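Local coordinates for surface protein R28 (Streptococcus pyogenes, PDB 6S5Z), which is a peptidoglycan-anchored streptococcal surface protein, here represented by one immunoglobulin-like Rib domain, a domain type implicated in infection, at residues Tyr9-Lys14 against Thr70-Asn75; Thr41-Asn46 against Ile61-Tyr66. All coordinates share one frame; numbering follows the deposited sequence.

Contact 1. Residues Tyr9-Lys14 against Thr70-Asn75; sequences YSPEAK and TVDDVN. With NA (sodium ion), chain C.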
loop_
_atom_site.group_PDB
_atom_site.type_symbol
_atom_site.label_atom_id
_atom_site.label_comp_id
_atom_site.label_asym_id
_atom_site.label_seq_id
_atom_site.Cartn_x
_atom_site.Cartn_y
_atom_site.Cartn_z
ATOM N N TYR A 9 -8.437 12.315 2.249
ATOM C CA TYR A 9 -7.645 11.709 1.194
ATOM C C TYR A 9 -8.167 10.315 0.863
ATOM O O TYR A 9 -8.753 9.628 1.708
ATOM C CB TYR A 9 -6.170 11.669 1.591
ATOM C CG TYR A 9 -5.636 13.061 1.881
ATOM C CD1 TYR A 9 -5.436 13.990 0.855
ATOM C CD2 TYR A 9 -5.343 13.451 3.181
ATOM C CE1 TYR A 9 -4.965 15.274 1.126
ATOM C CE2 TYR A 9 -4.863 14.733 3.457
ATOM C CZ TYR A 9 -4.686 15.634 2.430
ATOM O OH TYR A 9 -4.212 16.897 2.727
ATOM N N SER A 10 -7.970 9.914 -0.396
ATOM C CA SER A 10 -8.538 8.679 -0.934
ATOM C C SER A 10 -7.475 7.857 -1.653
ATOM O O SER A 10 -7.429 7.817 -2.893
ATOM C CB SER A 10 -9.709 9.001 -1.865
ATOM O OG SER A 10 -10.741 9.672 -1.155
ATOM N N PRO A 11 -6.604 7.178 -0.910
ATOM C CA PRO A 11 -5.618 6.305 -1.555
ATOM C C PRO A 11 -6.295 5.139 -2.262
ATOM O O PRO A 11 -7.309 4.604 -1.802
ATOM C CB PRO A 11 -4.741 5.830 -0.390
ATOM C CG PRO A 11 -5.612 5.962 0.810
ATOM C CD PRO A 11 -6.533 7.111 0.559
ATOM N N GLU A 12 -5.737 4.772 -3.409
ATOM C CA GLU A 12 -6.259 3.684 -4.217
ATOM C C GLU A 12 -5.123 2.745 -4.551
ATOM O O GLU A 12 -4.000 3.188 -4.812
ATOM C CB GLU A 12 -6.895 4.197 -5.512
ATOM C CG GLU A 12 -8.120 5.046 -5.277
ATOM C CD GLU A 12 -8.693 5.608 -6.563
ATOM O OE1 GLU A 12 -8.423 6.794 -6.847
ATOM O OE2 GLU A 12 -9.370 4.859 -7.304
ATOM N N ALA A 13 -5.439 1.454 -4.569
ATOM C CA ALA A 13 -4.453 0.412 -4.797
ATOM C C ALA A 13 -3.965 0.404 -6.237
ATOM O O ALA A 13 -4.711 0.700 -7.180
ATOM C CB ALA A 13 -5.049 -0.952 -4.466
ATOM N N LYS A 14 -2.701 0.034 -6.392
ATOM C CA LYS A 14 -2.104 -0.290 -7.675
ATOM C C LYS A 14 -1.798 -1.781 -7.697
ATOM O O LYS A 14 -1.147 -2.296 -6.778
ATOM C CB LYS A 14 -0.827 0.520 -7.907
ATOM C CG LYS A 14 -0.028 0.054 -9.128
ATOM C CD LYS A 14 1.217 0.910 -9.358
ATOM C CE LYS A 14 2.137 0.265 -10.398
ATOM N NZ LYS A 14 3.300 1.141 -10.719
ATOM N N THR A 70 -3.629 10.141 11.491
ATOM C CA THR A 70 -4.589 9.124 11.115
ATOM C C THR A 70 -3.991 8.253 10.013
ATOM O O THR A 70 -2.999 8.610 9.364
ATOM C CB THR A 70 -5.916 9.749 10.678
ATOM O OG1 THR A 70 -5.702 10.585 9.550
ATOM C CG2 THR A 70 -6.510 10.598 11.808
ATOM N N VAL A 71 -4.626 7.105 9.796
ATOM C CA VAL A 71 -4.081 6.031 8.977
ATOM C C VAL A 71 -5.198 5.437 8.140
ATOM O O VAL A 71 -6.283 5.150 8.650
ATOM C CB VAL A 71 -3.429 4.932 9.860
ATOM C CG1 VAL A 71 -2.829 3.830 8.997
ATOM C CG2 VAL A 71 -2.345 5.530 10.767
ATOM N N ASP A 72 -4.911 5.200 6.867
ATOM C CA ASP A 72 -5.802 4.480 5.969
ATOM C C ASP A 72 -5.202 3.112 5.694
ATOM O O ASP A 72 -3.985 2.985 5.538
ATOM C CB ASP A 72 -5.987 5.226 4.636
ATOM C CG ASP A 72 -7.252 6.056 4.584
ATOM O OD1 ASP A 72 -8.272 5.622 5.168
ATOM O OD2 ASP A 72 -7.244 7.119 3.905
ATOM N N ASP A 73 -6.052 2.085 5.680
ATOM C CA ASP A 73 -5.672 0.747 5.242
ATOM C C ASP A 73 -6.136 0.543 3.800
ATOM O O ASP A 73 -7.286 0.841 3.467
ATOM C CB ASP A 73 -6.289 -0.325 6.141
ATOM C CG ASP A 73 -5.673 -0.353 7.523
ATOM O OD1 ASP A 73 -4.544 0.154 7.702
ATOM O OD2 ASP A 73 -6.323 -0.890 8.442
ATOM N N VAL A 74 -5.247 0.035 2.956
ATOM C CA VAL A 74 -5.535 -0.139 1.538
ATOM C C VAL A 74 -5.226 -1.575 1.140
ATOM O O VAL A 74 -4.070 -2.002 1.209
ATOM C CB VAL A 74 -4.736 0.849 0.670
ATOM C CG1 VAL A 74 -5.069 0.613 -0.783
ATOM C CG2 VAL A 74 -5.046 2.290 1.079
ATOM N N ASN A 75 -6.257 -2.316 0.729
ATOM C CA ASN A 75 -6.072 -3.669 0.223
ATOM C C ASN A 75 -5.475 -3.635 -1.176
ATOM O O ASN A 75 -5.968 -2.916 -2.054
ATOM C CB ASN A 75 -7.408 -4.415 0.197
ATOM C CG ASN A 75 -7.991 -4.597 1.579
ATOM O OD1 ASN A 75 -7.257 -4.722 2.562
ATOM N ND2 ASN A 75 -9.312 -4.581 1.669
HETATM NA NA NA C . -9.566 7.720 3.144
HETATM O O HOH W 1 -11.423 8.399 1.395
HETATM O O HOH W 2 -10.842 6.130 4.938
HETATM O O HOH W 3 -9.710 5.481 1.759
#
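Pro-11 lays its ring across Asp-72 and Val-74, so that one residue of the loop covers both the acidic and the apolar side chain of strand 71-81. It meets the aspartate at roughly a right angle, CD of Pro-11 lying 3.4 Å from OD2 of Asp-72. Its next ring atom, CG, rests 3.7 Å from CG2 of Val-74. The valine is forked to serve two neighbours: with CG1 anti to the backbone N (chi1 180°), CG2 is left for the proline, while CG1 faces Ala-13, whose CB is 4.0 Å away. Proline suits the place because its compact, rigid ring offers apolar CB and CG to the valine, and alanine because its lone methyl fits close to the strand, 3.2 Å from the backbone O of Asn-75. The loop runs almost parallel to the strand, 17° off, without pairing with it; the backbones of Glu-12 and Lys-14 bond instead to Ala-31 and Ser-29.

At one end, polar chemistry replaces packing. Tyr-9 O and Asp-72 OD2 each bind the sodium ion at 2.5 Å, and Lys-6 O and three waters complete six ligands. Asp-72 binds with one oxygen; its OD1 instead accepts a hydrogen bond of 2.6 Å from metal-bound water 2, and Ser-10 OG is bonded to water 1. Tyr-66 OH is hydrogen-bonded to OD2. The buried carboxylate is thus shared between a metal, a hydroxyl and a water, and its negative charge is probably balanced largely by the sodium, which ties helix 5-8 and the first residue after it to the start of strand 71-81.

Contact 2. Residues Thr41-Asn46 against Ile61-Tyr66; sequences TYNWKN and IVEVHY
Glu-63 and Asn-43 face each other as a hydrogen-bonded pair in an antiparallel beta hairpin, in which strand 41-44 forms one edge of the Rib domain's immunoglobulin-like sheet. Backbone bonds between Thr-41 and His-65 and from Lys-45 N to Ile-61 O extend the ladder to both sides of this pair.

The glutamate can be followed outward. Its CB lies 3.8 Å from Asn-43 O. CG is anti to the carbonyl carbon (chi1 -59°) and the chain continues extended, carrying CG and CD past CA of Lys-45. At the tip, OE1 takes two donors from opposite faces of the carboxylate. Asn-43 ND2 is 3.0 Å from Glu-63 OE1, well above the plane; His-65 NE2 is 2.9 Å from Glu-63 OE1, on the anti side. The Asn-43 amide stands nearly perpendicular to the carboxylate, 83° between planes, and ND2 also reaches Trp-44 O. Glu-63 OE2 forms a salt bridge with Lys-45 NZ at 3.2 Å. OE2 also accepts a bond from water 4, which in turn receives Asn-46 N. Glutamate suits this place by being long enough to collect an amide, an imidazole and an ammonium.

Tyr-42 and Val-64 lie side by side on the other face, CE2 of the tyrosine 3.7 Å from CG1 of the valine. Trp-44 turns CZ3 to within 3.6 Å of Val-62 CG2, while its NE1 is bonded to Leu-24 O. In Lys-45 the bend at chi4 turns NZ back toward Glu-63, and the bend at chi3 brings CE to a tight 3.5 Å from CG2 of Ile-61.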
loop_
_atom_site.group_PDB
_atom_site.type_symbol
_atom_site.label_atom_id
_atom_site.label_comp_id
_atom_site.label_asym_id
_atom_site.label_seq_id
_atom_site.Cartn_x
_atom_site.Cartn_y
_atom_site.Cartn_z
ATOM N N THR A 41 3.639 8.486 5.023
ATOM C CA THR A 41 4.544 7.353 4.952
ATOM C C THR A 41 3.733 6.090 4.693
ATOM O O THR A 41 2.558 6.015 5.040
ATOM C CB THR A 41 5.406 7.221 6.235
ATOM O OG1 THR A 41 4.585 6.913 7.369
ATOM C CG2 THR A 41 6.170 8.517 6.512
ATOM N N TYR A 42 4.367 5.099 4.064
ATOM C CA TYR A 42 3.693 3.880 3.625
ATOM C C TYR A 42 4.440 2.682 4.182
ATOM O O TYR A 42 5.672 2.635 4.114
ATOM C CB TYR A 42 3.655 3.801 2.093
ATOM C CG TYR A 42 2.998 5.006 1.438
ATOM C CD1 TYR A 42 3.700 6.205 1.239
ATOM C CD2 TYR A 42 1.671 4.960 1.032
ATOM C CE1 TYR A 42 3.080 7.310 0.639
ATOM C CE2 TYR A 42 1.061 6.047 0.443
ATOM C CZ TYR A 42 1.763 7.213 0.242
ATOM O OH TYR A 42 1.112 8.277 -0.357
ATOM N N ASN A 43 3.698 1.716 4.722
ATOM C CA ASN A 43 4.315 0.491 5.210
ATOM C C ASN A 43 3.314 -0.633 5.058
ATOM O O ASN A 43 2.109 -0.399 4.969
ATOM C CB ASN A 43 4.756 0.601 6.668
ATOM C CG ASN A 43 3.595 0.839 7.608
ATOM O OD1 ASN A 43 3.222 1.979 7.858
ATOM N ND2 ASN A 43 3.008 -0.242 8.133
ATOM N N TRP A 44 3.827 -1.857 5.035
ATOM C CA TRP A 44 2.949 -3.015 5.026
ATOM C C TRP A 44 2.340 -3.223 6.401
ATOM O O TRP A 44 3.036 -3.174 7.420
ATOM C CB TRP A 44 3.713 -4.277 4.597
ATOM C CG TRP A 44 4.185 -4.227 3.188
ATOM C CD1 TRP A 44 5.467 -4.084 2.748
ATOM C CD2 TRP A 44 3.362 -4.284 2.016
ATOM N NE1 TRP A 44 5.494 -4.055 1.369
ATOM C CE2 TRP A 44 4.215 -4.178 0.900
ATOM C CE3 TRP A 44 1.983 -4.417 1.807
ATOM C CZ2 TRP A 44 3.734 -4.200 -0.412
ATOM C CZ3 TRP A 44 1.512 -4.447 0.515
ATOM C CH2 TRP A 44 2.383 -4.333 -0.581
ATOM N N LYS A 45 1.037 -3.485 6.425
ATOM C CA LYS A 45 0.409 -3.899 7.672
ATOM C C LYS A 45 1.071 -5.171 8.185
ATOM O O LYS A 45 1.400 -6.068 7.413
ATOM C CB LYS A 45 -1.087 -4.154 7.463
ATOM C CG LYS A 45 -1.834 -4.583 8.725
ATOM C CD LYS A 45 -3.330 -4.612 8.461
ATOM C CE LYS A 45 -3.850 -3.213 8.301
ATOM N NZ LYS A 45 -3.811 -2.493 9.573
ATOM N N ASN A 46 1.273 -5.235 9.492
ATOM C CA ASN A 46 1.811 -6.445 10.108
ATOM C C ASN A 46 0.987 -7.650 9.688
ATOM O O ASN A 46 -0.239 -7.648 9.818
ATOM C CB ASN A 46 1.792 -6.302 11.626
ATOM C CG ASN A 46 2.812 -5.311 12.127
ATOM O OD1 ASN A 46 3.746 -4.963 11.419
ATOM N ND2 ASN A 46 2.616 -4.824 13.348
ATOM N N ILE A 61 -1.919 -5.582 2.529
ATOM C CA ILE A 61 -2.552 -4.368 3.033
ATOM C C ILE A 61 -1.481 -3.314 3.263
ATOM O O ILE A 61 -0.486 -3.566 3.955
ATOM C CB ILE A 61 -3.351 -4.636 4.316
ATOM C CG1 ILE A 61 -4.414 -5.711 4.036
ATOM C CG2 ILE A 61 -4.000 -3.354 4.811
ATOM C CD1 ILE A 61 -5.077 -6.247 5.272
ATOM N N VAL A 62 -1.669 -2.150 2.651
ATOM C CA VAL A 62 -0.801 -1.004 2.849
ATOM C C VAL A 62 -1.440 -0.102 3.889
ATOM O O VAL A 62 -2.644 0.191 3.815
ATOM C CB VAL A 62 -0.579 -0.250 1.530
ATOM C CG1 VAL A 62 0.252 1.033 1.761
ATOM C CG2 VAL A 62 0.086 -1.155 0.513
ATOM N N GLU A 63 -0.649 0.313 4.876
ATOM C CA GLU A 63 -1.042 1.386 5.773
ATOM C C GLU A 63 -0.495 2.703 5.243
ATOM O O GLU A 63 0.718 2.835 5.029
ATOM C CB GLU A 63 -0.514 1.156 7.183
ATOM C CG GLU A 63 -0.984 -0.120 7.805
ATOM C CD GLU A 63 -0.392 -0.303 9.202
ATOM O OE1 GLU A 63 0.505 0.483 9.598
ATOM O OE2 GLU A 63 -0.833 -1.233 9.896
ATOM N N VAL A 64 -1.377 3.676 5.053
ATOM C CA VAL A 64 -0.985 5.028 4.658
ATOM C C VAL A 64 -1.062 5.907 5.902
ATOM O O VAL A 64 -2.147 6.117 6.453
ATOM C CB VAL A 64 -1.872 5.570 3.527
ATOM C CG1 VAL A 64 -1.389 6.943 3.075
ATOM C CG2 VAL A 64 -1.813 4.642 2.371
ATOM N N HIS A 65 0.084 6.399 6.371
ATOM C CA HIS A 65 0.161 7.180 7.608
ATOM C C HIS A 65 0.202 8.658 7.242
ATOM O O HIS A 65 1.189 9.131 6.681
ATOM C CB HIS A 65 1.400 6.799 8.422
ATOM C CG HIS A 65 1.318 5.448 9.063
ATOM N ND1 HIS A 65 1.068 5.276 10.408
ATOM C CD2 HIS A 65 1.424 4.205 8.538
ATOM C CE1 HIS A 65 1.034 3.983 10.685
ATOM N NE2 HIS A 65 1.253 3.312 9.569
ATOM N N TYR A 66 -0.824 9.388 7.619
ATOM C CA TYR A 66 -0.945 10.780 7.229
ATOM C C TYR A 66 -0.282 11.676 8.260
ATOM O O TYR A 66 -0.027 11.254 9.394
ATOM C CB TYR A 66 -2.411 11.155 7.089
ATOM C CG TYR A 66 -3.120 10.409 6.009
ATOM C CD1 TYR A 66 -2.834 10.658 4.682
ATOM C CD2 TYR A 66 -4.097 9.465 6.311
ATOM C CE1 TYR A 66 -3.488 9.990 3.684
ATOM C CE2 TYR A 66 -4.762 8.796 5.312
ATOM C CZ TYR A 66 -4.446 9.058 4.004
ATOM O OH TYR A 66 -5.100 8.394 3.002
HETATM O O HOH W 4 0.447 -3.039 11.322
#

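In the fold
Contact 2 is nested within the stretch of chain that contact 1 closes, and their centres lie 8 Å apart. They share one sheet: strands 56-65 and 71-81 are neighbours, and Val-64 N probably bonds to Asp-72 O at 2.7 Å. Tyr-66, just past the hairpin strand, gives a side-chain link to the metal site. Its OH bridges to contact 1, 2.7 Å from Asp-72 OD2, and packs 3.1 Å from Pro-11 CD, consistent with a second-shell role in holding the sodium ligand Asp-72. The side chain of Val-64 is itself about 8 Å from the ion. On the other face of the sheet, Lys-45, just after strand 41-44, forms a salt bridge with Asp-73 of strand 71-81.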